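Local structure of tapirin (Caldicellulosiruptor kristjanssonii, 6N2B) at residues Val431-Leu436 and Asp459-Thr464; Pro427-Gly432 and Asn467-Ser472; Ile449-Glu454 and Val477-Ala482. The protein probably binds cellulose at the cell surface, helping this extremely thermophilic bacterium adhere to plant biomass, and carries a bound calcium ion. All coordinates share one frame; numbering follows the deposited sequence. Where two conformers were deposited one is given.

Interactions 1 and 2 join the same two elements: the calcium-binding loop before strand 436-441 and helix 459-470. They share Val-431 and Gly-432, and their centres are about 7 Å apart. Interaction 1 is partly buried and largely apolar, with no hydrogen bond across it. Interaction 2 is a surface contact: a weak salt bridge beside the metal site, with a serine packed on a glycine. Interaction 3 is buried and pairs strands 448-453 and 478-483 in parallel, with regular backbone hydrogen bonds. Its centre is about 11 Å from each of the others. Leu-436 and Leu-462 of interaction 1 pack on Val-451 of interaction 3, so the calcium loop and the helix both rest on this strand pair.

Interaction 1: Val431-Leu436 and Asp459-Thr464; sequences VGATTL and DSELIT. With CA (calcium ion), chain C.
Ala-433 and Leu-436 give their carbonyl oxygens to a calcium ion while their side chains turn to the helix 459-464. No hydrogen bond crosses this contact. The loop meets the helix by van der Waals contact, carbon against carbon and against the carbonyl of Glu-461. Ala-433 CB sits 3.5 Å from Glu-461 O and also touches Glu-461 CB. Leu-436 reaches the same place from another direction, its side chain crossing that of Glu-461 at about a right angle. CG is anti to the carbonyl carbon (chi1 -49°), which carries CD1 to within 3.7 Å of Glu-461 CB. The other branch, CD2, meets the carboxylate oxygen OE1. Were Leu-436 replaced by an alanine, a gap would probably open beside Glu-461 CB and Val-451 would lose a packing partner.

Toward the start of the loop, the methyl CG2 of Thr-464 packs on the peptide between Gly-432 and Ala-433. It is anti to its own backbone N and lies against Gly-432 C and Ala-433 N. Gly-432 has phi 74°, psi -152°, where a side chain would collide with the preceding carbonyl. Beyond Ala-433, Thr-435 comes near the end of Glu-461, OG1 standing 3.8 Å from OE2 without a hydrogen bond.

The calcium is held by Val-431 O at 2.2 Å, Ala-433 O at 2.7 Å and Leu-436 O at 2.7 Å. Asp-429 and Glu-465 complete the site, so the same helix also contributes a ligand one residue after Thr-464. Leu-436 N bonds to Ala-433 O, closing a turn within the metal loop. The chemistry implies a division of labour: loop carbonyls serve the metal, and alkyl groups fit the loop to the helix.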
loop_
_atom_site.group_PDB
_atom_site.type_symbol
_atom_site.label_atom_id
_atom_site.label_comp_id
_atom_site.label_asym_id
_atom_site.label_seq_id
_atom_site.Cartn_x
_atom_site.Cartn_y
_atom_site.Cartn_z
ATOM N N VAL A 431 -26.059 19.644 -14.033
ATOM C CA VAL A 431 -25.713 20.570 -12.956
ATOM C C VAL A 431 -24.211 20.539 -12.697
ATOM O O VAL A 431 -23.622 19.473 -12.499
ATOM C CB VAL A 431 -26.482 20.208 -11.677
ATOM C CG1 VAL A 431 -26.378 21.332 -10.673
ATOM C CG2 VAL A 431 -27.934 19.892 -12.000
ATOM N N GLY A 432 -23.581 21.709 -12.663
ATOM C CA GLY A 432 -22.151 21.671 -12.394
ATOM C C GLY A 432 -21.372 21.172 -13.602
ATOM O O GLY A 432 -21.794 21.334 -14.752
ATOM N N ALA A 433 -20.216 20.558 -13.342
ATOM C CA ALA A 433 -19.406 20.022 -14.434
ATOM C C ALA A 433 -20.178 18.940 -15.183
ATOM O O ALA A 433 -20.668 17.983 -14.577
ATOM C CB ALA A 433 -18.082 19.458 -13.909
ATOM N N THR A 434 -20.281 19.089 -16.512
ATOM C CA THR A 434 -21.161 18.208 -17.276
ATOM C C THR A 434 -20.576 16.811 -17.461
ATOM O O THR A 434 -21.307 15.900 -17.864
ATOM C CB THR A 434 -21.527 18.852 -18.634
ATOM O OG1 THR A 434 -20.398 18.879 -19.511
ATOM C CG2 THR A 434 -22.017 20.293 -18.439
ATOM N N THR A 435 -19.296 16.618 -17.140
ATOM C CA THR A 435 -18.671 15.296 -17.135
ATOM C C THR A 435 -18.929 14.525 -15.845
ATOM O O THR A 435 -18.969 13.288 -15.868
ATOM C CB THR A 435 -17.165 15.441 -17.337
ATOM O OG1 THR A 435 -16.926 16.062 -18.603
ATOM C CG2 THR A 435 -16.461 14.082 -17.279
ATOM N N LEU A 436 -19.106 15.222 -14.720
ATOM C CA LEU A 436 -19.186 14.594 -13.408
ATOM C C LEU A 436 -20.627 14.422 -12.944
ATOM O O LEU A 436 -21.542 15.114 -13.387
ATOM C CB LEU A 436 -18.432 15.410 -12.360
ATOM C CG LEU A 436 -17.007 15.873 -12.629
ATOM C CD1 LEU A 436 -16.497 16.698 -11.439
ATOM C CD2 LEU A 436 -16.113 14.681 -12.887
ATOM N N ASP A 459 -9.372 19.355 -11.351
ATOM C CA ASP A 459 -9.674 20.321 -10.300
ATOM C C ASP A 459 -10.659 21.389 -10.768
ATOM O O ASP A 459 -11.495 21.852 -9.982
ATOM C CB ASP A 459 -8.388 20.947 -9.759
ATOM C CG ASP A 459 -7.419 21.366 -10.842
ATOM O OD1 ASP A 459 -7.724 21.267 -12.048
ATOM O OD2 ASP A 459 -6.311 21.768 -10.464
ATOM N N SER A 460 -10.589 21.786 -12.039
ATOM C CA SER A 460 -11.583 22.708 -12.582
ATOM C C SER A 460 -12.991 22.112 -12.492
ATOM O O SER A 460 -13.925 22.746 -11.980
ATOM C CB SER A 460 -11.206 23.065 -14.029
ATOM O OG SER A 460 -12.171 23.896 -14.660
ATOM N N GLU A 461 -13.154 20.873 -12.956
ATOM C CA GLU A 461 -14.451 20.211 -12.874
ATOM C C GLU A 461 -14.929 20.078 -11.436
ATOM O O GLU A 461 -16.110 20.296 -11.141
ATOM C CB GLU A 461 -14.356 18.851 -13.533
ATOM C CG GLU A 461 -14.070 18.962 -14.998
ATOM C CD GLU A 461 -13.712 17.636 -15.592
ATOM O OE1 GLU A 461 -13.297 16.745 -14.802
ATOM O OE2 GLU A 461 -13.848 17.491 -16.833
ATOM N N LEU A 462 -14.012 19.738 -10.531
ATOM C CA LEU A 462 -14.349 19.531 -9.125
ATOM C C LEU A 462 -14.875 20.807 -8.471
ATOM O O LEU A 462 -15.859 20.767 -7.724
ATOM C CB LEU A 462 -13.110 19.021 -8.399
ATOM C CG LEU A 462 -13.182 18.327 -7.060
ATOM C CD1 LEU A 462 -14.153 17.166 -7.119
ATOM C CD2 LEU A 462 -11.782 17.855 -6.720
ATOM N N ILE A 463 -14.218 21.941 -8.718
ATOM C CA ILE A 463 -14.705 23.220 -8.203
ATOM C C ILE A 463 -16.105 23.519 -8.748
ATOM O O ILE A 463 -17.011 23.920 -8.001
ATOM C CB ILE A 463 -13.712 24.349 -8.548
ATOM C CG1 ILE A 463 -12.376 24.135 -7.842
ATOM C CG2 ILE A 463 -14.272 25.694 -8.181
ATOM C CD1 ILE A 463 -11.249 24.849 -8.524
ATOM N N THR A 464 -16.306 23.319 -10.056
ATOM C CA THR A 464 -17.631 23.517 -10.633
ATOM C C THR A 464 -18.662 22.602 -9.976
ATOM O O THR A 464 -19.684 23.070 -9.456
ATOM C CB THR A 464 -17.596 23.287 -12.148
ATOM O OG1 THR A 464 -16.696 24.219 -12.764
ATOM C CG2 THR A 464 -18.979 23.472 -12.752
HETATM CA CA CA C . -22.684 17.470 -12.889
#

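Interaction 2: Pro427-Gly432 and Asn467-Ser472; sequences PADPVG and NSKLGS. With CA (calcium ion), chain C.
Asp-429 and Lys-469 meet from opposite directions at the edge of the calcium site. Asp-429 OD1 binds the calcium ion at 2.5 Å. The ammonium of Lys-469 lies near both carboxylate oxygens, and the weak hydrogen bond of the salt bridge is assigned to OD2, 3.5 Å from NZ. Asp-429 was modelled in two positions, and this lysine contact belongs to the one given, so the salt bridge is tentative. The bend of the lysine at chi2 (-58°) steers the chain toward the loop, where CE lies 3.4 Å from Asp-429 OD1. A second bend at chi4 (64°) sets where NZ points. The stronger polar partner of NZ is Ser-438 OG on strand 436-441. Glu-465 OE2 forms a further long, weak ion pair with it.

Asp-429 also uses its backbone. Its carbonyl O binds the calcium at 2.6 Å, so this residue supplies two ligands, and its N probably bonds to Leu-436 O, another ligand. Val-431 O is bound as well, and Glu-465 OE1 joins them from the helix.

Ser-468 meets the loop at Gly-432. Its OG lies 3.5 Å from Gly-432 CA, and a side chain at Gly-432 would run into it. This hydroxyl is satisfied within the helix, by Glu-465 O one turn back, and meets the loop by packing alone. Val-431 CG1 rests 3.9 Å from the same OG and from Ser-468 CB.

Calcium thus satisfies Asp-429 O and OD1, Val-431 O and Glu-465 OE1. Lys-469 probably offsets some of the negative charge of Asp-429 and Glu-465, while its main hydrogen bond ties the helix to strand 436-441.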
loop_
_atom_site.group_PDB
_atom_site.type_symbol
_atom_site.label_atom_id
_atom_site.label_comp_id
_atom_site.label_asym_id
_atom_site.label_seq_id
_atom_site.Cartn_x
_atom_site.Cartn_y
_atom_site.Cartn_z
ATOM N N PRO A 427 -22.412 7.773 -13.160
ATOM C CA PRO A 427 -23.402 8.815 -13.458
ATOM C C PRO A 427 -22.786 10.188 -13.693
ATOM O O PRO A 427 -21.689 10.505 -13.236
ATOM C CB PRO A 427 -24.276 8.831 -12.205
ATOM C CG PRO A 427 -23.389 8.288 -11.120
ATOM C CD PRO A 427 -22.581 7.222 -11.803
ATOM N N ALA A 428 -23.538 11.017 -14.419
ATOM C CA ALA A 428 -23.220 12.421 -14.641
ATOM C C ALA A 428 -24.532 13.184 -14.751
ATOM O O ALA A 428 -25.498 12.673 -15.326
ATOM C CB ALA A 428 -22.381 12.616 -15.910
ATOM N N ASP A 429 -24.584 14.405 -14.121
ATOM C CA ASP A 429 -25.680 15.378 -14.204
ATOM C C ASP A 429 -25.217 16.625 -14.966
ATOM O O ASP A 429 -24.019 16.912 -14.999
ATOM C CB ASP A 429 -26.235 15.809 -12.825
ATOM C CG ASP A 429 -25.229 15.639 -11.640
ATOM O OD1 ASP A 429 -24.410 16.555 -11.389
ATOM O OD2 ASP A 429 -25.316 14.625 -10.906
ATOM N N PRO A 430 -26.122 17.376 -15.624
ATOM C CA PRO A 430 -25.691 18.642 -16.244
ATOM C C PRO A 430 -25.519 19.771 -15.249
ATOM O O PRO A 430 -24.882 20.773 -15.601
ATOM C CB PRO A 430 -26.815 18.963 -17.250
ATOM C CG PRO A 430 -27.648 17.729 -17.338
ATOM C CD PRO A 430 -27.511 17.055 -16.003
ATOM N N VAL A 431 -26.059 19.644 -14.033
ATOM C CA VAL A 431 -25.713 20.570 -12.956
ATOM C C VAL A 431 -24.211 20.539 -12.697
ATOM O O VAL A 431 -23.622 19.473 -12.499
ATOM C CB VAL A 431 -26.482 20.208 -11.677
ATOM C CG1 VAL A 431 -26.378 21.332 -10.673
ATOM C CG2 VAL A 431 -27.934 19.892 -12.000
ATOM N N GLY A 432 -23.581 21.709 -12.663
ATOM C CA GLY A 432 -22.151 21.671 -12.394
ATOM C C GLY A 432 -21.372 21.172 -13.602
ATOM O O GLY A 432 -21.794 21.334 -14.752
ATOM N N ASN A 467 -19.409 23.168 -5.948
ATOM C CA ASN A 467 -20.144 24.406 -5.679
ATOM C C ASN A 467 -21.585 24.336 -6.150
ATOM O O ASN A 467 -22.476 24.929 -5.534
ATOM C CB ASN A 467 -19.473 25.592 -6.374
ATOM C CG ASN A 467 -18.366 26.180 -5.566
ATOM O OD1 ASN A 467 -18.590 26.812 -4.518
ATOM N ND2 ASN A 467 -17.135 26.004 -6.066
ATOM N N SER A 468 -21.826 23.683 -7.281
ATOM C CA SER A 468 -23.193 23.609 -7.769
ATOM C C SER A 468 -24.088 22.860 -6.784
ATOM O O SER A 468 -25.249 23.237 -6.580
ATOM C CB SER A 468 -23.217 22.936 -9.133
ATOM O OG SER A 468 -22.911 21.553 -8.983
ATOM N N LYS A 469 -23.565 21.794 -6.164
ATOM C CA LYS A 469 -24.404 20.977 -5.298
ATOM C C LYS A 469 -24.533 21.573 -3.908
ATOM O O LYS A 469 -25.595 21.444 -3.279
ATOM C CB LYS A 469 -23.869 19.546 -5.198
ATOM C CG LYS A 469 -23.841 18.779 -6.542
ATOM C CD LYS A 469 -25.222 18.696 -7.165
ATOM C CE LYS A 469 -25.307 17.676 -8.266
ATOM N NZ LYS A 469 -25.083 16.260 -7.855
ATOM N N LEU A 470 -23.487 22.258 -3.429
ATOM C CA LEU A 470 -23.414 22.697 -2.044
ATOM C C LEU A 470 -23.627 24.185 -1.849
ATOM O O LEU A 470 -23.746 24.624 -0.699
ATOM C CB LEU A 470 -22.056 22.322 -1.456
ATOM C CG LEU A 470 -21.676 20.845 -1.526
ATOM C CD1 LEU A 470 -20.468 20.607 -0.632
ATOM C CD2 LEU A 470 -22.834 19.936 -1.125
ATOM N N GLY A 471 -23.672 24.968 -2.929
ATOM C CA GLY A 471 -23.669 26.413 -2.836
ATOM C C GLY A 471 -22.394 26.993 -2.270
ATOM O O GLY A 471 -22.346 28.193 -1.995
ATOM N N SER A 472 -21.371 26.171 -2.064
ATOM C CA SER A 472 -20.047 26.603 -1.623
ATOM C C SER A 472 -19.121 25.403 -1.746
ATOM O O SER A 472 -19.503 24.351 -2.274
ATOM C CB SER A 472 -20.071 27.149 -0.192
ATOM O OG SER A 472 -20.450 26.146 0.745
HETATM CA CA CA C . -22.684 17.470 -12.889
#

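Interaction 3: Ile449-Glu454 and Val477-Ala482; sequences IVVYGE and VRLYLA
Val-450 and Tyr-480 are paired in a parallel bridge between strands 449-453 and 478-482. The short strand axes come within 4.7 Å at an angle of 21°. Five backbone hydrogen bonds join them in the alternating parallel pattern. Ile-449, Val-451 and Gly-453 donate to the carbonyls of Arg-478, Tyr-480 and Ala-482. In return, Ile-449 O and Val-451 O accept from Tyr-480 N and Ala-482 N. The Ala-482 N to Val-451 O bond is the straightest, with 170° at the hydrogen.

The side chain of Val-450 can be followed outward. CB lies 3.9 Å from Tyr-480 CB, and the two side chains cross at about a right angle. With chi1 at 49°, CG2 is anti to the backbone N. It lies 3.2 Å from Tyr-480 O and also stands 3.7 Å above one face of the Tyr-452 ring, toward its rim. Beyond the strands, the Val-450 side chain touches Ile-538 and Ser-541 of helix 536-546. Tyr-452 CD1 meets Ala-482 CB at 3.8 Å. The Tyr-480 ring presents its edge to Ile-449 O, which lies in the ring plane.

Ile-449, Val-451, Leu-479 and Leu-481 form the other face. Here Val-451 CG2 touches Leu-479 CD2 at 4.0 Å, and Ile-449 CG2 meets Val-477 CG2.

A helix packs on part of each face. Tyr-452 joins Val-450 against helix 536-546, where its OH bonds to Ser-541. Val-451 and Leu-479 touch Leu-462 of helix 459-470. Strand 436-441 pairs antiparallel with 448-453, and 478-483 pairs in parallel with 510-513, toward the strands of the beta-helix.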
loop_
_atom_site.group_PDB
_atom_site.type_symbol
_atom_site.label_atom_id
_atom_site.label_comp_id
_atom_site.label_asym_id
_atom_site.label_seq_id
_atom_site.Cartn_x
_atom_site.Cartn_y
_atom_site.Cartn_z
ATOM N N ILE A 449 -19.516 14.597 0.213
ATOM C CA ILE A 449 -19.952 14.518 -1.172
ATOM C C ILE A 449 -19.084 13.481 -1.844
ATOM O O ILE A 449 -17.882 13.402 -1.580
ATOM C CB ILE A 449 -19.875 15.876 -1.913
ATOM C CG1 ILE A 449 -20.186 15.697 -3.406
ATOM C CG2 ILE A 449 -18.538 16.552 -1.742
ATOM C CD1 ILE A 449 -20.656 16.984 -4.102
ATOM N N VAL A 450 -19.700 12.643 -2.666
ATOM C CA VAL A 450 -18.969 11.727 -3.530
ATOM C C VAL A 450 -19.097 12.242 -4.956
ATOM O O VAL A 450 -20.190 12.635 -5.386
ATOM C CB VAL A 450 -19.483 10.285 -3.410
ATOM C CG1 VAL A 450 -20.995 10.249 -3.544
ATOM C CG2 VAL A 450 -18.822 9.429 -4.459
ATOM N N VAL A 451 -17.978 12.276 -5.672
ATOM C CA VAL A 451 -17.935 12.785 -7.034
ATOM C C VAL A 451 -17.630 11.623 -7.977
ATOM O O VAL A 451 -16.613 10.938 -7.824
ATOM C CB VAL A 451 -16.911 13.923 -7.155
ATOM C CG1 VAL A 451 -16.733 14.353 -8.610
ATOM C CG2 VAL A 451 -17.377 15.100 -6.282
ATOM N N TYR A 452 -18.515 11.388 -8.941
ATOM C CA TYR A 452 -18.328 10.337 -9.933
ATOM C C TYR A 452 -17.833 10.947 -11.236
ATOM O O TYR A 452 -18.405 11.923 -11.723
ATOM C CB TYR A 452 -19.623 9.571 -10.181
ATOM C CG TYR A 452 -20.152 8.869 -8.959
ATOM C CD1 TYR A 452 -19.694 7.607 -8.609
ATOM C CD2 TYR A 452 -21.119 9.472 -8.144
ATOM C CE1 TYR A 452 -20.189 6.957 -7.484
ATOM C CE2 TYR A 452 -21.617 8.826 -7.012
ATOM C CZ TYR A 452 -21.148 7.569 -6.695
ATOM O OH TYR A 452 -21.629 6.916 -5.586
ATOM N N GLY A 453 -16.767 10.373 -11.789
ATOM C CA GLY A 453 -16.237 10.830 -13.057
ATOM C C GLY A 453 -15.952 9.679 -13.996
ATOM O O GLY A 453 -14.946 8.984 -13.832
ATOM N N GLU A 454 -16.830 9.478 -14.988
ATOM C CA GLU A 454 -16.710 8.344 -15.905
ATOM C C GLU A 454 -15.458 8.433 -16.777
ATOM O O GLU A 454 -14.904 7.399 -17.172
ATOM C CB GLU A 454 -17.977 8.248 -16.761
ATOM C CG GLU A 454 -17.871 7.380 -18.019
ATOM C CD GLU A 454 -17.998 5.889 -17.747
ATOM O OE1 GLU A 454 -18.460 5.512 -16.651
ATOM O OE2 GLU A 454 -17.630 5.089 -18.635
ATOM N N VAL A 477 -14.668 19.940 3.664
ATOM C CA VAL A 477 -15.593 18.969 3.077
ATOM C C VAL A 477 -14.921 17.605 2.947
ATOM O O VAL A 477 -13.747 17.497 2.578
ATOM C CB VAL A 477 -16.159 19.460 1.728
ATOM C CG1 VAL A 477 -15.080 19.599 0.673
ATOM C CG2 VAL A 477 -17.234 18.509 1.245
ATOM N N ARG A 478 -15.649 16.559 3.320
ATOM C CA ARG A 478 -15.194 15.190 3.134
ATOM C C ARG A 478 -15.472 14.789 1.694
ATOM O O ARG A 478 -16.622 14.853 1.235
ATOM C CB ARG A 478 -15.903 14.247 4.103
ATOM C CG ARG A 478 -15.648 14.558 5.560
ATOM C CD ARG A 478 -14.377 13.872 5.994
ATOM N NE ARG A 478 -13.796 14.480 7.186
ATOM C CZ ARG A 478 -14.148 14.169 8.426
ATOM N NH1 ARG A 478 -15.082 13.257 8.651
ATOM N NH2 ARG A 478 -13.567 14.786 9.437
ATOM N N LEU A 479 -14.423 14.371 0.991
ATOM C CA LEU A 479 -14.469 14.118 -0.440
ATOM C C LEU A 479 -14.235 12.638 -0.726
ATOM O O LEU A 479 -13.236 12.063 -0.283
ATOM C CB LEU A 479 -13.414 14.964 -1.139
ATOM C CG LEU A 479 -13.740 15.782 -2.371
ATOM C CD1 LEU A 479 -12.447 16.016 -3.134
ATOM C CD2 LEU A 479 -14.769 15.076 -3.222
ATOM N N TYR A 480 -15.151 12.029 -1.463
ATOM C CA TYR A 480 -15.027 10.653 -1.932
ATOM C C TYR A 480 -15.013 10.695 -3.460
ATOM O O TYR A 480 -16.023 11.037 -4.088
ATOM C CB TYR A 480 -16.169 9.793 -1.390
ATOM C CG TYR A 480 -16.161 9.812 0.093
ATOM C CD1 TYR A 480 -16.752 10.857 0.790
ATOM C CD2 TYR A 480 -15.493 8.814 0.817
ATOM C CE1 TYR A 480 -16.701 10.901 2.169
ATOM C CE2 TYR A 480 -15.441 8.847 2.190
ATOM C CZ TYR A 480 -16.042 9.890 2.862
ATOM O OH TYR A 480 -15.992 9.928 4.235
ATOM N N LEU A 481 -13.857 10.407 -4.052
ATOM C CA LEU A 481 -13.686 10.481 -5.494
ATOM C C LEU A 481 -13.797 9.080 -6.062
ATOM O O LEU A 481 -13.078 8.176 -5.620
ATOM C CB LEU A 481 -12.326 11.081 -5.871
ATOM C CG LEU A 481 -11.834 12.362 -5.189
ATOM C CD1 LEU A 481 -10.384 12.676 -5.539
ATOM C CD2 LEU A 481 -12.723 13.524 -5.561
ATOM N N ALA A 482 -14.672 8.905 -7.051
ATOM C CA ALA A 482 -14.806 7.629 -7.744
ATOM C C ALA A 482 -14.667 7.868 -9.241
ATOM O O ALA A 482 -15.469 8.594 -9.837
ATOM C CB ALA A 482 -16.132 6.945 -7.396
#